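Fructuronate-tagaturonate epimerase UxaE from Cohnella laeviribosi in complex with 1 glycerol (Cohnella laeviribosi, PDB 6IL9) probably interconverts fructuronate and tagaturonate by epimerisation, using a TIM-barrel enzyme fold that holds a zinc ion. Local coordinates at residues A330-S344 with V355-T367. Numbering follows the deposited sequence.
With ZN (zinc ion), chain C.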
ATOM      1  N   ALA A 330     -20.909  -3.659   0.486  1.00 14.86           N
ATOM      2  CA  ALA A 330     -20.594  -3.915   1.891  1.00 15.24           C
ATOM      3  C   ALA A 330     -21.428  -5.058   2.444  1.00 13.83           C
ATOM      4  O   ALA A 330     -20.950  -5.834   3.281  1.00 15.13           O
ATOM      5  CB  ALA A 330     -20.830  -2.658   2.731  1.00 15.45           C
ATOM      6  N   ALA A 331     -22.684  -5.166   2.005  1.00 13.11           N
ATOM      7  CA  ALA A 331     -23.542  -6.258   2.458  1.00 15.01           C
ATOM      8  C   ALA A 331     -23.039  -7.600   1.942  1.00 15.88           C
ATOM      9  O   ALA A 331     -23.118  -8.615   2.650  1.00 17.10           O
ATOM     10  CB  ALA A 331     -24.986  -6.011   2.005  1.00 16.93           C
ATOM     11  N   ILE A 332     -22.538  -7.624   0.705  1.00 13.86           N
ATOM     12  CA  ILE A 332     -21.975  -8.853   0.146  1.00 15.78           C
ATOM     13  C   ILE A 332     -20.752  -9.288   0.938  1.00 15.13           C
ATOM     14  O   ILE A 332     -20.599 -10.466   1.282  1.00 16.30           O
ATOM     15  CB  ILE A 332     -21.633  -8.654  -1.340  1.00 14.92           C
ATOM     16  CG1 ILE A 332     -22.913  -8.434  -2.141  1.00 16.95           C
ATOM     17  CG2 ILE A 332     -20.821  -9.860  -1.870  1.00 15.90           C
ATOM     18  CD1 ILE A 332     -22.649  -7.769  -3.495  1.00 19.36           C
ATOM     19  N   ALA A 333     -19.850  -8.345   1.221  1.00 11.98           N
ATOM     20  CA  ALA A 333     -18.688  -8.655   2.048  1.00 13.98           C
ATOM     21  C   ALA A 333     -19.101  -9.223   3.404  1.00 15.18           C
ATOM     22  O   ALA A 333     -18.497 -10.183   3.891  1.00 16.04           O
ATOM     23  CB  ALA A 333     -17.832  -7.407   2.240  1.00 15.28           C
ATOM     24  N   ASP A 334     -20.118  -8.635   4.029  1.00 13.19           N
ATOM     25  CA  ASP A 334     -20.565  -9.113   5.337  1.00 13.70           C
ATOM     26  C   ASP A 334     -21.135 -10.521   5.225  1.00 13.96           C
ATOM     27  O   ASP A 334     -20.891 -11.372   6.088  1.00 16.85           O
ATOM     28  CB  ASP A 334     -21.616  -8.160   5.920  1.00 14.76           C
ATOM     29  CG  ASP A 334     -21.014  -6.856   6.466  1.00 16.39           C
ATOM     30  OD1 ASP A 334     -19.778  -6.768   6.640  1.00 18.24           O
ATOM     31  OD2 ASP A 334     -21.789  -5.908   6.724  1.00 18.89           O
ATOM     32  N   ARG A 335     -21.890 -10.779   4.160  1.00 13.69           N
ATOM     33  CA  ARG A 335     -22.493 -12.093   3.962  1.00 15.53           C
ATOM     34  C   ARG A 335     -21.434 -13.188   3.934  1.00 16.84           C
ATOM     35  O   ARG A 335     -21.603 -14.242   4.560  1.00 17.49           O
ATOM     36  CB  ARG A 335     -23.307 -12.080   2.664  1.00 18.66           C
ATOM     37  CG  ARG A 335     -23.433 -13.428   1.933  1.00 25.15           C
ATOM     38  CD  ARG A 335     -24.502 -14.310   2.516  1.00 30.02           C
ATOM     39  NE  ARG A 335     -24.622 -15.580   1.782  1.00 28.72           N
ATOM     40  CZ  ARG A 335     -23.837 -16.644   1.972  1.00 25.29           C
ATOM     41  NH1 ARG A 335     -22.867 -16.605   2.862  1.00 22.87           N
ATOM     42  NH2 ARG A 335     -24.027 -17.753   1.259  1.00 31.08           N
ATOM     43  N   PHE A 336     -20.326 -12.946   3.235  1.00 15.63           N
ATOM     44  CA  PHE A 336     -19.321 -13.973   2.999  1.00 14.39           C
ATOM     45  C   PHE A 336     -18.130 -13.890   3.949  1.00 17.19           C
ATOM     46  O   PHE A 336     -17.334 -14.841   3.996  1.00 19.36           O
ATOM     47  CB  PHE A 336     -18.832 -13.896   1.546  1.00 16.64           C
ATOM     48  CG  PHE A 336     -19.869 -14.316   0.545  1.00 18.94           C
ATOM     49  CD1 PHE A 336     -20.338 -15.618   0.528  1.00 16.82           C
ATOM     50  CD2 PHE A 336     -20.393 -13.408  -0.361  1.00 18.07           C
ATOM     51  CE1 PHE A 336     -21.313 -16.020  -0.386  1.00 18.97           C
ATOM     52  CE2 PHE A 336     -21.358 -13.796  -1.274  1.00 20.62           C
ATOM     53  CZ  PHE A 336     -21.824 -15.108  -1.285  1.00 19.73           C
ATOM     54  N   GLY A 337     -17.968 -12.781   4.681  1.00 14.65           N
ATOM     55  CA  GLY A 337     -17.036 -12.698   5.788  1.00 15.65           C
ATOM     56  C   GLY A 337     -15.770 -11.897   5.525  1.00 13.75           C
ATOM     57  O   GLY A 337     -15.067 -11.561   6.485  1.00 15.50           O
ATOM     58  N   TYR A 338     -15.428 -11.622   4.265  1.00 14.85           N
ATOM     59  CA  TYR A 338     -14.225 -10.855   3.977  1.00 15.40           C
ATOM     60  C   TYR A 338     -14.547  -9.365   4.071  1.00 16.81           C
ATOM     61  O   TYR A 338     -15.694  -8.969   4.296  1.00 17.23           O
ATOM     62  CB  TYR A 338     -13.673 -11.233   2.595  1.00 13.64           C
ATOM     63  CG  TYR A 338     -14.682 -11.059   1.490  1.00 15.02           C
ATOM     64  CD1 TYR A 338     -14.898  -9.810   0.902  1.00 15.04           C
ATOM     65  CD2 TYR A 338     -15.428 -12.143   1.027  1.00 14.77           C
ATOM     66  CE1 TYR A 338     -15.842  -9.651  -0.093  1.00 15.94           C
ATOM     67  CE2 TYR A 338     -16.356 -11.992   0.022  1.00 17.55           C
ATOM     68  CZ  TYR A 338     -16.560 -10.740  -0.525  1.00 14.28           C
ATOM     69  OH  TYR A 338     -17.499 -10.602  -1.520  1.00 17.49           O
ATOM     70  N   LYS A 339     -13.522  -8.521   3.907  1.00 14.00           N
ATOM     71  CA  LYS A 339     -13.668  -7.071   3.994  1.00 14.91           C
ATOM     72  C   LYS A 339     -13.593  -6.441   2.611  1.00 14.92           C
ATOM     73  O   LYS A 339     -12.907  -6.947   1.723  1.00 15.85           O
ATOM     74  CB  LYS A 339     -12.559  -6.449   4.855  1.00 15.51           C
ATOM     75  CG  LYS A 339     -12.292  -7.151   6.166  1.00 19.48           C
ATOM     76  CD  LYS A 339     -11.406  -6.295   7.050  1.00 19.10           C
ATOM     77  CE  LYS A 339     -10.026  -6.078   6.465  1.00 16.34           C
ATOM     78  NZ  LYS A 339      -9.104  -5.451   7.488  1.00 19.59           N
ATOM     79  N   LEU A 340     -14.250  -5.292   2.455  1.00 14.02           N
ATOM     80  CA  LEU A 340     -14.004  -4.463   1.281  1.00 13.43           C
ATOM     81  C   LEU A 340     -12.642  -3.799   1.381  1.00 15.43           C
ATOM     82  O   LEU A 340     -12.231  -3.336   2.453  1.00 15.19           O
ATOM     83  CB  LEU A 340     -15.076  -3.385   1.150  1.00 15.57           C
ATOM     84  CG  LEU A 340     -16.483  -3.841   0.807  1.00 16.53           C
ATOM     85  CD1 LEU A 340     -17.361  -2.594   0.659  1.00 16.01           C
ATOM     86  CD2 LEU A 340     -16.484  -4.669  -0.461  1.00 17.91           C
ATOM     87  N   SER A 341     -11.945  -3.740   0.249  1.00 13.77           N
ATOM     88  CA  SER A 341     -10.647  -3.084   0.144  1.00 16.59           C
ATOM     89  C   SER A 341     -10.751  -1.907  -0.813  1.00 16.93           C
ATOM     90  O   SER A 341     -11.255  -2.056  -1.932  1.00 18.70           O
ATOM     91  CB  SER A 341      -9.589  -4.070  -0.345  1.00 18.11           C
ATOM     92  OG  SER A 341      -8.321  -3.448  -0.348  1.00 18.80           O
ATOM     93  N   ILE A 342     -10.266  -0.748  -0.377  1.00 15.65           N
ATOM     94  CA  ILE A 342     -10.313   0.487  -1.159  1.00 17.91           C
ATOM     95  C   ILE A 342      -8.910   0.771  -1.672  1.00 15.76           C
ATOM     96  O   ILE A 342      -8.038   1.180  -0.900  1.00 16.91           O
ATOM     97  CB  ILE A 342     -10.824   1.674  -0.325  1.00 16.03           C
ATOM     98  CG1 ILE A 342     -12.030   1.288   0.541  1.00 18.82           C
ATOM     99  CG2 ILE A 342     -11.119   2.870  -1.234  1.00 17.83           C
ATOM    100  CD1 ILE A 342     -13.254   0.904  -0.234  1.00 20.95           C
ATOM    101  N   HIS A 343      -8.692   0.584  -2.972  1.00 16.36           N
ATOM    102  CA  HIS A 343      -7.420   0.948  -3.579  1.00 17.63           C
ATOM    103  C   HIS A 343      -7.439   2.397  -4.052  1.00 17.02           C
ATOM    104  O   HIS A 343      -8.497   3.025  -4.160  1.00 17.78           O
ATOM    105  CB  HIS A 343      -7.093  -0.000  -4.726  1.00 21.15           C
ATOM    106  CG  HIS A 343      -6.676  -1.358  -4.254  1.00 22.28           C
ATOM    107  ND1 HIS A 343      -5.660  -2.081  -4.839  1.00 31.12           N
ATOM    108  CD2 HIS A 343      -7.106  -2.104  -3.212  1.00 18.95           C
ATOM    109  CE1 HIS A 343      -5.510  -3.231  -4.209  1.00 28.77           C
ATOM    110  NE2 HIS A 343      -6.381  -3.271  -3.221  1.00 25.17           N
ATOM    111  N   SER A 344      -6.242   2.937  -4.320  1.00 15.65           N
ATOM    112  CA  SER A 344      -6.094   4.374  -4.596  1.00 13.58           C
ATOM    113  C   SER A 344      -6.854   5.190  -3.554  1.00 16.38           C
ATOM    114  O   SER A 344      -7.527   6.176  -3.872  1.00 16.68           O
ATOM    115  CB  SER A 344      -6.571   4.727  -6.005  1.00 16.73           C
ATOM    116  OG  SER A 344      -5.911   3.932  -6.966  1.00 18.27           O
ATOM    117  N   VAL A 355     -17.492   4.771   3.794  1.00 14.07           N
ATOM    118  CA  VAL A 355     -16.851   3.461   3.894  1.00 12.85           C
ATOM    119  C   VAL A 355     -16.887   2.975   5.337  1.00 15.32           C
ATOM    120  O   VAL A 355     -17.231   1.821   5.612  1.00 15.08           O
ATOM    121  CB  VAL A 355     -15.413   3.515   3.353  1.00 14.16           C
ATOM    122  CG1 VAL A 355     -14.643   2.257   3.758  1.00 13.64           C
ATOM    123  CG2 VAL A 355     -15.447   3.650   1.829  1.00 13.79           C
ATOM    124  N   GLY A 356     -16.543   3.855   6.275  1.00 15.42           N
ATOM    125  CA  GLY A 356     -16.552   3.467   7.674  1.00 15.77           C
ATOM    126  C   GLY A 356     -17.937   3.067   8.148  1.00 16.43           C
ATOM    127  O   GLY A 356     -18.095   2.081   8.870  1.00 16.83           O
ATOM    128  N   ARG A 357     -18.959   3.816   7.733  1.00 14.90           N
ATOM    129  CA  ARG A 357     -20.314   3.531   8.182  1.00 14.53           C
ATOM    130  C   ARG A 357     -20.827   2.212   7.609  1.00 14.83           C
ATOM    131  O   ARG A 357     -21.348   1.369   8.346  1.00 17.07           O
ATOM    132  CB  ARG A 357     -21.244   4.685   7.806  1.00 19.81           C
ATOM    133  CG  ARG A 357     -22.563   4.646   8.543  1.00 28.11           C
ATOM    134  CD  ARG A 357     -23.742   5.007   7.664  1.00 31.96           C
ATOM    135  NE  ARG A 357     -23.563   6.257   6.934  1.00 29.98           N
ATOM    136  CZ  ARG A 357     -24.456   6.734   6.070  1.00 37.12           C
ATOM    137  NH1 ARG A 357     -25.585   6.064   5.856  1.00 36.75           N
ATOM    138  NH2 ARG A 357     -24.233   7.875   5.428  1.00 33.53           N
ATOM    139  N   TYR A 358     -20.684   2.004   6.299  1.00 14.22           N
ATOM    140  CA  TYR A 358     -21.303   0.827   5.703  1.00 14.61           C
ATOM    141  C   TYR A 358     -20.556  -0.467   6.002  1.00 16.62           C
ATOM    142  O   TYR A 358     -21.178  -1.535   5.956  1.00 17.16           O
ATOM    143  CB  TYR A 358     -21.451   1.023   4.197  1.00 14.48           C
ATOM    144  CG  TYR A 358     -22.668   1.863   3.876  1.00 14.11           C
ATOM    145  CD1 TYR A 358     -23.924   1.275   3.785  1.00 17.21           C
ATOM    146  CD2 TYR A 358     -22.563   3.240   3.685  1.00 17.54           C
ATOM    147  CE1 TYR A 358     -25.058   2.035   3.505  1.00 17.95           C
ATOM    148  CE2 TYR A 358     -23.691   4.010   3.404  1.00 17.56           C
ATOM    149  CZ  TYR A 358     -24.936   3.393   3.316  1.00 20.68           C
ATOM    150  OH  TYR A 358     -26.068   4.138   3.037  1.00 19.28           O
ATOM    151  N   THR A 359     -19.257  -0.403   6.312  1.00 15.72           N
ATOM    152  CA  THR A 359     -18.484  -1.581   6.707  1.00 16.89           C
ATOM    153  C   THR A 359     -18.424  -1.755   8.222  1.00 17.18           C
ATOM    154  O   THR A 359     -17.785  -2.703   8.702  1.00 15.49           O
ATOM    155  CB  THR A 359     -17.047  -1.516   6.155  1.00 15.72           C
ATOM    156  OG1 THR A 359     -16.330  -0.438   6.779  1.00 15.43           O
ATOM    157  CG2 THR A 359     -17.037  -1.333   4.642  1.00 16.15           C
ATOM    158  N   ASN A 360     -19.083  -0.876   8.978  1.00 16.52           N
ATOM    159  CA  ASN A 360     -19.009  -0.892  10.442  1.00 18.11           C
ATOM    160  C   ASN A 360     -17.556  -0.889  10.903  1.00 17.45           C
ATOM    161  O   ASN A 360     -17.178  -1.568  11.861  1.00 18.43           O
ATOM    162  CB  ASN A 360     -19.781  -2.088  11.015  1.00 20.86           C
ATOM    163  CG  ASN A 360     -20.035  -1.967  12.506  1.00 30.13           C
ATOM    164  OD1 ASN A 360     -20.063  -0.867  13.063  1.00 30.86           O
ATOM    165  ND2 ASN A 360     -20.233  -3.108  13.161  1.00 30.34           N
ATOM    166  N   GLY A 361     -16.722  -0.123  10.197  1.00 15.29           N
ATOM    167  CA  GLY A 361     -15.335   0.013  10.595  1.00 16.20           C
ATOM    168  C   GLY A 361     -14.440  -1.146  10.221  1.00 17.34           C
ATOM    169  O   GLY A 361     -13.274  -1.170  10.644  1.00 19.20           O
ATOM    170  N   ARG A 362     -14.942  -2.105   9.446  1.00 13.51           N
ATOM    171  CA  ARG A 362     -14.217  -3.326   9.086  1.00 13.20           C
ATOM    172  C   ARG A 362     -13.848  -3.262   7.604  1.00 14.72           C
ATOM    173  O   ARG A 362     -14.593  -3.728   6.740  1.00 15.43           O
ATOM    174  CB  ARG A 362     -15.083  -4.546   9.369  1.00 14.06           C
ATOM    175  CG  ARG A 362     -14.347  -5.858   9.264  1.00 15.34           C
ATOM    176  CD  ARG A 362     -15.302  -6.999   9.558  1.00 16.53           C
ATOM    177  NE  ARG A 362     -16.301  -7.192   8.505  1.00 16.14           N
ATOM    178  CZ  ARG A 362     -16.178  -8.085   7.529  1.00 16.75           C
ATOM    179  NH1 ARG A 362     -15.083  -8.843   7.462  1.00 15.64           N
ATOM    180  NH2 ARG A 362     -17.139  -8.212   6.620  1.00 15.19           N
ATOM    181  N   PHE A 363     -12.687  -2.693   7.315  1.00 14.02           N
ATOM    182  CA  PHE A 363     -12.307  -2.389   5.945  1.00 13.01           C
ATOM    183  C   PHE A 363     -10.803  -2.528   5.823  1.00 13.21           C
ATOM    184  O   PHE A 363     -10.087  -2.638   6.819  1.00 13.21           O
ATOM    185  CB  PHE A 363     -12.736  -0.960   5.560  1.00 14.88           C
ATOM    186  CG  PHE A 363     -12.207   0.105   6.512  1.00 14.57           C
ATOM    187  CD1 PHE A 363     -10.859   0.459   6.523  1.00 15.78           C
ATOM    188  CD2 PHE A 363     -13.065   0.751   7.392  1.00 15.34           C
ATOM    189  CE1 PHE A 363     -10.376   1.421   7.416  1.00 16.42           C
ATOM    190  CE2 PHE A 363     -12.589   1.729   8.286  1.00 14.80           C
ATOM    191  CZ  PHE A 363     -11.251   2.065   8.298  1.00 16.44           C
ATOM    192  N   HIS A 364     -10.336  -2.501   4.579  1.00 15.49           N
ATOM    193  CA  HIS A 364      -8.950  -2.207   4.259  1.00 12.81           C
ATOM    194  C   HIS A 364      -8.930  -1.012   3.318  1.00 13.85           C
ATOM    195  O   HIS A 364      -9.692  -0.974   2.350  1.00 15.78           O
ATOM    196  CB  HIS A 364      -8.252  -3.403   3.599  1.00 14.57           C
ATOM    197  CG  HIS A 364      -6.781  -3.208   3.445  1.00 15.50           C
ATOM    198  ND1 HIS A 364      -5.944  -3.056   4.527  1.00 18.25           N
ATOM    199  CD2 HIS A 364      -5.996  -3.104   2.343  1.00 16.65           C
ATOM    200  CE1 HIS A 364      -4.705  -2.880   4.106  1.00 16.35           C
ATOM    201  NE2 HIS A 364      -4.707  -2.906   2.784  1.00 16.15           N
ATOM    202  N   VAL A 365      -8.064  -0.039   3.606  1.00 15.61           N
ATOM    203  CA  VAL A 365      -7.832   1.098   2.719  1.00 15.16           C
ATOM    204  C   VAL A 365      -6.343   1.144   2.410  1.00 14.64           C
ATOM    205  O   VAL A 365      -5.525   1.042   3.327  1.00 14.46           O
ATOM    206  CB  VAL A 365      -8.295   2.418   3.359  1.00 16.75           C
ATOM    207  CG1 VAL A 365      -7.875   3.607   2.498  1.00 16.58           C
ATOM    208  CG2 VAL A 365      -9.813   2.410   3.567  1.00 19.36           C
ATOM    209  N   LYS A 366      -5.990   1.301   1.129  1.00 15.01           N
ATOM    210  CA  LYS A 366      -4.584   1.349   0.728  1.00 14.58           C
ATOM    211  C   LYS A 366      -4.166   2.760   0.340  1.00 15.67           C
ATOM    212  O   LYS A 366      -4.907   3.475  -0.345  1.00 16.71           O
ATOM    213  CB  LYS A 366      -4.293   0.410  -0.449  1.00 18.27           C
ATOM    214  CG  LYS A 366      -4.435  -1.043  -0.107  1.00 18.28           C
ATOM    215  CD  LYS A 366      -3.618  -1.918  -1.058  1.00 17.04           C
ATOM    216  CE  LYS A 366      -3.977  -3.371  -0.807  1.00 18.90           C
ATOM    217  NZ  LYS A 366      -3.171  -4.291  -1.653  1.00 20.32           N
ATOM    218  N   THR A 367      -2.983   3.153   0.806  1.00 14.34           N
ATOM    219  CA  THR A 367      -2.295   4.375   0.404  1.00 15.72           C
ATOM    220  C   THR A 367      -0.857   4.037   0.042  1.00 16.04           C
ATOM    221  O   THR A 367      -0.305   3.012   0.469  1.00 15.65           O
ATOM    222  CB  THR A 367      -2.271   5.446   1.515  1.00 16.67           C
ATOM    223  OG1 THR A 367      -1.303   5.081   2.511  1.00 18.24           O
ATOM    224  CG2 THR A 367      -3.639   5.607   2.161  1.00 16.22           C
TER
HETATM  225 ZN    ZN C 502      -5.110  -1.454  -6.935  0.53 28.02          ZN
HETATM  226  O   HOH W   1     -18.463  -5.253   8.593  1.00 20.72           O
HETATM  227  O   HOH W   2     -21.075  -3.736   7.949  1.00 22.08           O
HETATM  228  O   HOH W   3     -16.000  -4.689   4.610  1.00 16.13           O
HETATM  229  O   HOH W   4      -4.225   0.662  -7.109  1.00 21.91           O
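Arg362 pushes its guanidinium against the C-terminal end of helix 319-336, gripping Asp334 in its last turn and the carbonyls of Gly337 and Tyr338 just beyond. Arg362 NH2 meets Asp334 OD1 in a salt bridge of 3.0 Å, nearly straight at 169° and in the guanidinium plane, on the oxygen's anti lone pair. Arg362 NH1 bonds Gly337 O at 2.9 Å from above the carbonyl plane, and Tyr338 O takes weak bonds from both nitrogens. A bend at chi3 (70°) turns the group into this site, while Arg362 CG packs against Lys339 CD; one water joins Asp334 OD1, Arg362 NE and Thr359 O. With an alanine here, the Asp334 carboxylate would probably be left without its charged mate and the carbonyls of Gly337 and Tyr338 without these donors. From here the chains run on as parallel strands 339-342 and 363-367, the last two of the eight in the TIM barrel, bonded through His364 N to Leu340 O, Ile342 N to His364 O (2.8 Å) and Lys366 N to Ile342 O. On one face of this pair Ile342 CG1 touches Val365 CG2, and Ile342 CD1 meets Val355 CG2 of helix 349-358 tip to tip. Just beyond the C-terminal end of strand 339-342, His343 ND1 binds zinc at 2.3 Å, alongside Asp273 and His161. The extended Lys366 runs beside His343, CD over the ring face, and its NZ forms salt bridges with Asp158, Asp160 and Glu269, the last also hydrogen-bonded to His343 NE2.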